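Local structure of NleG5-1 effector (Enterobacteria phage YYZ-2008, 5VGC) at residues A[116-128]-A[188-200]. The protein probably acts as a bacterial effector of the ubiquitin-protein transferase type, with a RING-like region, and binds calcium ions. The protein carries 1 engineered substitution. Sequence-based numbering, arbitrary orientation.
Sequences EELLDKIEVCAFN and ESIAVSMIVGRDN
K121 reaches across from the helix and lays its extended side chain past I195, so that NZ meets two backbone carbonyls of 188-200. K121 NZ donates to V192 O at 3.3 Å, from well above the carbonyl plane. A weaker bond runs from K121 NZ to I195 O at 3.2 Å. V192 O is gripped from both faces, since I195 N, closing the 3-10 turn 192-194, approaches from the other side. With CG anti to the backbone N (chi1 -173°) and the chain straight beyond it, the lysine spans the gap while its CG still rests on I195 CB.

Apolar groups flank this bridge. L118 CD1 sits against the backbone of V192, 3.6 Å from V192 N, and also touches I195 CG1; V192 CG1 in turn packs against E117 CG. Further along, I195 CG2 lies 3.9 Å from C125 CB, and C125 SG nestles against the V196-G197 peptide, where the two segments come closest in backbone trace, C125 CA lying 4.4 Å from G197 CA. Past the helix end, R198 CB covers one face of the F127 ring in a CH-pi contact, 4.2 Å from the centroid.

Two waters fasten this end: both donate to C125 O, one also to V196 O, while the other accepts from R198 N. Within the NleG family region, of the RING clan, the contact thus lays helix 111-125 along the segment 188-200. L118 and I122 also pack on helix 170-178, whereas I195 touches M156 of strand 152-157, whose backbone hydrogen bonds to F127 and V196 bring the short strands 127-128 and 195-196, but not the helix, onto one sheet.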
loop_
_atom_site.group_PDB
_atom_site.type_symbol
_atom_site.label_atom_id
_atom_site.label_comp_id
_atom_site.label_asym_id
_atom_site.label_seq_id
_atom_site.Cartn_x
_atom_site.Cartn_y
_atom_site.Cartn_z
ATOM N N GLU A 116 9.327 15.742 12.563
ATOM C CA GLU A 116 10.019 16.827 13.275
ATOM C C GLU A 116 9.067 18.003 13.555
ATOM O O GLU A 116 9.008 18.497 14.692
ATOM C CB GLU A 116 11.283 17.277 12.517
ATOM C CG GLU A 116 12.589 16.694 13.046
ATOM C CD GLU A 116 13.369 17.696 13.896
ATOM O OE1 GLU A 116 12.818 18.160 14.919
ATOM O OE2 GLU A 116 14.527 18.025 13.542
ATOM N N GLU A 117 8.326 18.409 12.529
ATOM C CA GLU A 117 7.242 19.377 12.655
ATOM C C GLU A 117 6.202 18.992 13.748
ATOM O O GLU A 117 5.825 19.819 14.611
ATOM C CB GLU A 117 6.590 19.577 11.275
ATOM C CG GLU A 117 5.251 20.316 11.249
ATOM C CD GLU A 117 4.921 21.001 9.934
ATOM O OE1 GLU A 117 5.839 21.179 9.105
ATOM O OE2 GLU A 117 3.736 21.368 9.754
ATOM N N LEU A 118 5.764 17.738 13.722
ATOM C CA LEU A 118 4.776 17.243 14.676
ATOM C C LEU A 118 5.316 17.267 16.132
ATOM O O LEU A 118 4.639 17.763 17.082
ATOM C CB LEU A 118 4.344 15.834 14.267
ATOM C CG LEU A 118 3.248 15.119 15.030
ATOM C CD1 LEU A 118 2.016 15.989 15.159
ATOM C CD2 LEU A 118 2.918 13.854 14.263
ATOM N N LEU A 119 6.528 16.737 16.295
ATOM C CA LEU A 119 7.195 16.753 17.596
ATOM C C LEU A 119 7.426 18.183 18.103
ATOM O O LEU A 119 7.175 18.492 19.296
ATOM C CB LEU A 119 8.523 15.990 17.530
ATOM C CG LEU A 119 8.410 14.470 17.385
ATOM C CD1 LEU A 119 9.783 13.862 17.238
ATOM C CD2 LEU A 119 7.708 13.836 18.582
ATOM N N ASP A 120 7.881 19.049 17.201
ATOM C CA ASP A 120 8.023 20.477 17.532
ATOM C C ASP A 120 6.692 21.068 17.971
ATOM O O ASP A 120 6.647 21.801 18.982
ATOM C CB ASP A 120 8.612 21.301 16.357
ATOM C CG ASP A 120 10.126 21.145 16.222
ATOM O OD1 ASP A 120 10.766 20.503 17.085
ATOM O OD2 ASP A 120 10.692 21.669 15.237
ATOM N N LYS A 121 5.612 20.763 17.245
ATOM C CA LYS A 121 4.317 21.297 17.671
ATOM C C LYS A 121 3.888 20.747 19.025
ATOM O O LYS A 121 3.356 21.509 19.861
ATOM C CB LYS A 121 3.214 21.102 16.652
ATOM C CG LYS A 121 1.940 21.823 17.055
ATOM C CD LYS A 121 1.089 22.172 15.863
ATOM C CE LYS A 121 -0.085 23.034 16.295
ATOM N NZ LYS A 121 -1.129 22.966 15.224
ATOM N N ILE A 122 4.117 19.457 19.268
ATOM C CA ILE A 122 3.816 18.931 20.617
ATOM C C ILE A 122 4.591 19.762 21.654
ATOM O O ILE A 122 3.997 20.363 22.599
ATOM C CB ILE A 122 4.124 17.423 20.738
ATOM C CG1 ILE A 122 3.037 16.641 19.991
ATOM C CG2 ILE A 122 4.192 16.985 22.200
ATOM C CD1 ILE A 122 3.352 15.178 19.782
ATOM N N GLU A 123 5.906 19.812 21.432
ATOM C CA GLU A 123 6.782 20.580 22.303
ATOM C C GLU A 123 6.262 22.012 22.563
ATOM O O GLU A 123 6.226 22.473 23.703
ATOM C CB GLU A 123 8.198 20.616 21.724
ATOM C CG GLU A 123 9.284 20.927 22.723
ATOM C CD GLU A 123 9.339 19.920 23.839
ATOM O OE1 GLU A 123 9.456 20.376 24.995
ATOM O OE2 GLU A 123 9.255 18.685 23.574
ATOM N N VAL A 124 5.845 22.705 21.513
ATOM C CA VAL A 124 5.296 24.051 21.698
ATOM C C VAL A 124 4.000 24.004 22.492
ATOM O O VAL A 124 3.813 24.833 23.388
ATOM C CB VAL A 124 5.099 24.801 20.349
ATOM C CG1 VAL A 124 4.259 26.073 20.518
ATOM C CG2 VAL A 124 6.461 25.144 19.725
ATOM N N CYS A 125 3.100 23.061 22.185
ATOM C CA CYS A 125 1.758 23.109 22.782
ATOM C C CYS A 125 1.685 22.571 24.211
ATOM O O CYS A 125 0.720 22.864 24.936
ATOM C CB CYS A 125 0.743 22.391 21.892
ATOM S SG CYS A 125 0.332 23.257 20.351
ATOM N N ALA A 126 2.688 21.794 24.625
ATOM C CA ALA A 126 2.709 21.234 25.986
ATOM C C ALA A 126 2.718 22.280 27.076
ATOM O O ALA A 126 3.425 23.290 26.945
ATOM C CB ALA A 126 3.903 20.316 26.161
ATOM N N PHE A 127 1.939 22.047 28.145
ATOM C CA PHE A 127 1.875 22.990 29.290
ATOM C C PHE A 127 1.958 22.263 30.648
ATOM O O PHE A 127 1.566 21.087 30.775
ATOM C CB PHE A 127 0.615 23.857 29.206
ATOM C CG PHE A 127 -0.672 23.078 29.306
ATOM C CD1 PHE A 127 -1.281 22.862 30.539
ATOM C CD2 PHE A 127 -1.283 22.556 28.166
ATOM C CE1 PHE A 127 -2.468 22.134 30.641
ATOM C CE2 PHE A 127 -2.469 21.834 28.258
ATOM C CZ PHE A 127 -3.064 21.622 29.500
ATOM N N ASN A 128 2.471 22.981 31.647
ATOM C CA ASN A 128 2.466 22.557 33.051
ATOM C C ASN A 128 1.006 22.494 33.533
ATOM O O ASN A 128 0.344 23.539 33.685
ATOM C CB ASN A 128 3.295 23.588 33.853
ATOM C CG ASN A 128 3.380 23.291 35.348
ATOM O OD1 ASN A 128 2.435 22.860 36.004
ATOM N ND2 ASN A 128 4.532 23.551 35.892
ATOM N N GLU A 188 -7.384 7.445 13.372
ATOM C CA GLU A 188 -6.764 8.155 12.267
ATOM C C GLU A 188 -5.281 8.317 12.596
ATOM O O GLU A 188 -4.852 8.124 13.744
ATOM C CB GLU A 188 -7.380 9.549 12.102
ATOM C CG GLU A 188 -8.864 9.559 11.773
ATOM C CD GLU A 188 -9.532 10.923 11.953
ATOM O OE1 GLU A 188 -9.063 11.728 12.763
ATOM O OE2 GLU A 188 -10.550 11.199 11.277
ATOM N N SER A 189 -4.498 8.666 11.582
ATOM C CA SER A 189 -3.101 9.021 11.792
ATOM C C SER A 189 -3.062 10.361 12.506
ATOM O O SER A 189 -3.792 11.285 12.149
ATOM C CB SER A 189 -2.335 9.075 10.470
ATOM O OG SER A 189 -1.732 7.814 10.202
ATOM N N ILE A 190 -2.215 10.444 13.516
ATOM C CA ILE A 190 -2.056 11.665 14.292
ATOM C C ILE A 190 -1.311 12.709 13.452
ATOM O O ILE A 190 -0.232 12.411 12.963
ATOM C CB ILE A 190 -1.302 11.394 15.617
ATOM C CG1 ILE A 190 -2.112 10.427 16.485
ATOM C CG2 ILE A 190 -1.046 12.701 16.325
ATOM C CD1 ILE A 190 -1.582 10.203 17.863
ATOM N N ALA A 191 -1.884 13.911 13.315
ATOM C CA ALA A 191 -1.349 14.977 12.453
ATOM C C ALA A 191 -1.325 16.326 13.166
ATOM O O ALA A 191 -2.186 16.567 14.013
ATOM C CB ALA A 191 -2.210 15.077 11.205
ATOM N N VAL A 192 -0.368 17.204 12.809
ATOM C CA VAL A 192 -0.202 18.527 13.457
ATOM C C VAL A 192 -1.496 19.271 13.817
ATOM O O VAL A 192 -1.653 19.761 14.957
ATOM C CB VAL A 192 0.687 19.548 12.669
ATOM C CG1 VAL A 192 2.119 19.510 13.129
ATOM C CG2 VAL A 192 0.590 19.379 11.172
ATOM N N SER A 193 -2.419 19.346 12.865
ATOM C CA SER A 193 -3.656 20.098 13.075
ATOM C C SER A 193 -4.490 19.570 14.268
ATOM O O SER A 193 -5.281 20.321 14.850
ATOM C CB SER A 193 -4.482 20.114 11.800
ATOM O OG SER A 193 -4.643 18.796 11.371
ATOM N N MET A 194 -4.304 18.296 14.627
ATOM C CA MET A 194 -4.939 17.741 15.839
ATOM C C MET A 194 -4.376 18.276 17.163
ATOM O O MET A 194 -5.079 18.198 18.188
ATOM C CB MET A 194 -4.874 16.209 15.848
ATOM C CG MET A 194 -5.677 15.534 14.747
ATOM S SD MET A 194 -5.201 13.801 14.603
ATOM C CE MET A 194 -6.094 13.370 13.125
ATOM N N ILE A 195 -3.136 18.796 17.136
ATOM C CA ILE A 195 -2.448 19.265 18.339
ATOM C C ILE A 195 -2.795 20.718 18.496
ATOM O O ILE A 195 -2.776 21.449 17.510
ATOM C CB ILE A 195 -0.910 19.171 18.250
ATOM C CG1 ILE A 195 -0.460 17.836 17.675
ATOM C CG2 ILE A 195 -0.264 19.352 19.610
ATOM C CD1 ILE A 195 -0.887 16.645 18.463
ATOM N N VAL A 196 -3.127 21.135 19.717
ATOM C CA VAL A 196 -3.544 22.521 19.971
ATOM C C VAL A 196 -3.004 23.036 21.295
ATOM O O VAL A 196 -2.804 22.254 22.231
ATOM C CB VAL A 196 -5.091 22.681 19.935
ATOM C CG1 VAL A 196 -5.639 22.358 18.555
ATOM C CG2 VAL A 196 -5.786 21.804 20.960
ATOM N N GLY A 197 -2.768 24.351 21.363
ATOM C CA GLY A 197 -2.246 24.991 22.571
ATOM C C GLY A 197 -3.313 25.265 23.620
ATOM O O GLY A 197 -4.496 25.418 23.295
ATOM N N ARG A 198 -2.876 25.360 24.879
ATOM C CA ARG A 198 -3.771 25.551 26.047
ATOM C C ARG A 198 -4.851 26.634 25.834
ATOM O O ARG A 198 -6.007 26.452 26.224
ATOM C CB ARG A 198 -2.945 25.814 27.325
ATOM C CG ARG A 198 -3.635 26.583 28.465
ATOM C CD ARG A 198 -4.713 25.712 29.087
ATOM N NE ARG A 198 -5.499 26.316 30.175
ATOM C CZ ARG A 198 -6.836 26.368 30.251
ATOM N NH1 ARG A 198 -7.406 26.924 31.313
ATOM N NH2 ARG A 198 -7.610 25.887 29.282
ATOM N N ASP A 199 -4.466 27.747 25.215
ATOM C CA ASP A 199 -5.373 28.873 25.022
ATOM C C ASP A 199 -6.375 28.679 23.901
ATOM O O ASP A 199 -7.285 29.506 23.766
ATOM C CB ASP A 199 -4.587 30.165 24.755
ATOM C CG ASP A 199 -3.641 30.522 25.891
ATOM O OD1 ASP A 199 -3.930 30.172 27.066
ATOM O OD2 ASP A 199 -2.604 31.155 25.600
ATOM N N ASN A 200 -6.226 27.621 23.098
ATOM C CA ASN A 200 -7.159 27.379 21.999
ATOM C C ASN A 200 -8.357 26.498 22.380
ATOM O O ASN A 200 -9.252 26.283 21.549
ATOM C CB ASN A 200 -6.410 26.805 20.792
ATOM C CG ASN A 200 -5.377 27.774 20.228
ATOM O OD1 ASN A 200 -5.443 28.985 20.467
ATOM N ND2 ASN A 200 -4.412 27.239 19.475
HETATM O O HOH W 1 -1.974 21.831 24.743
HETATM O O HOH W 2 -0.029 25.434 24.882
#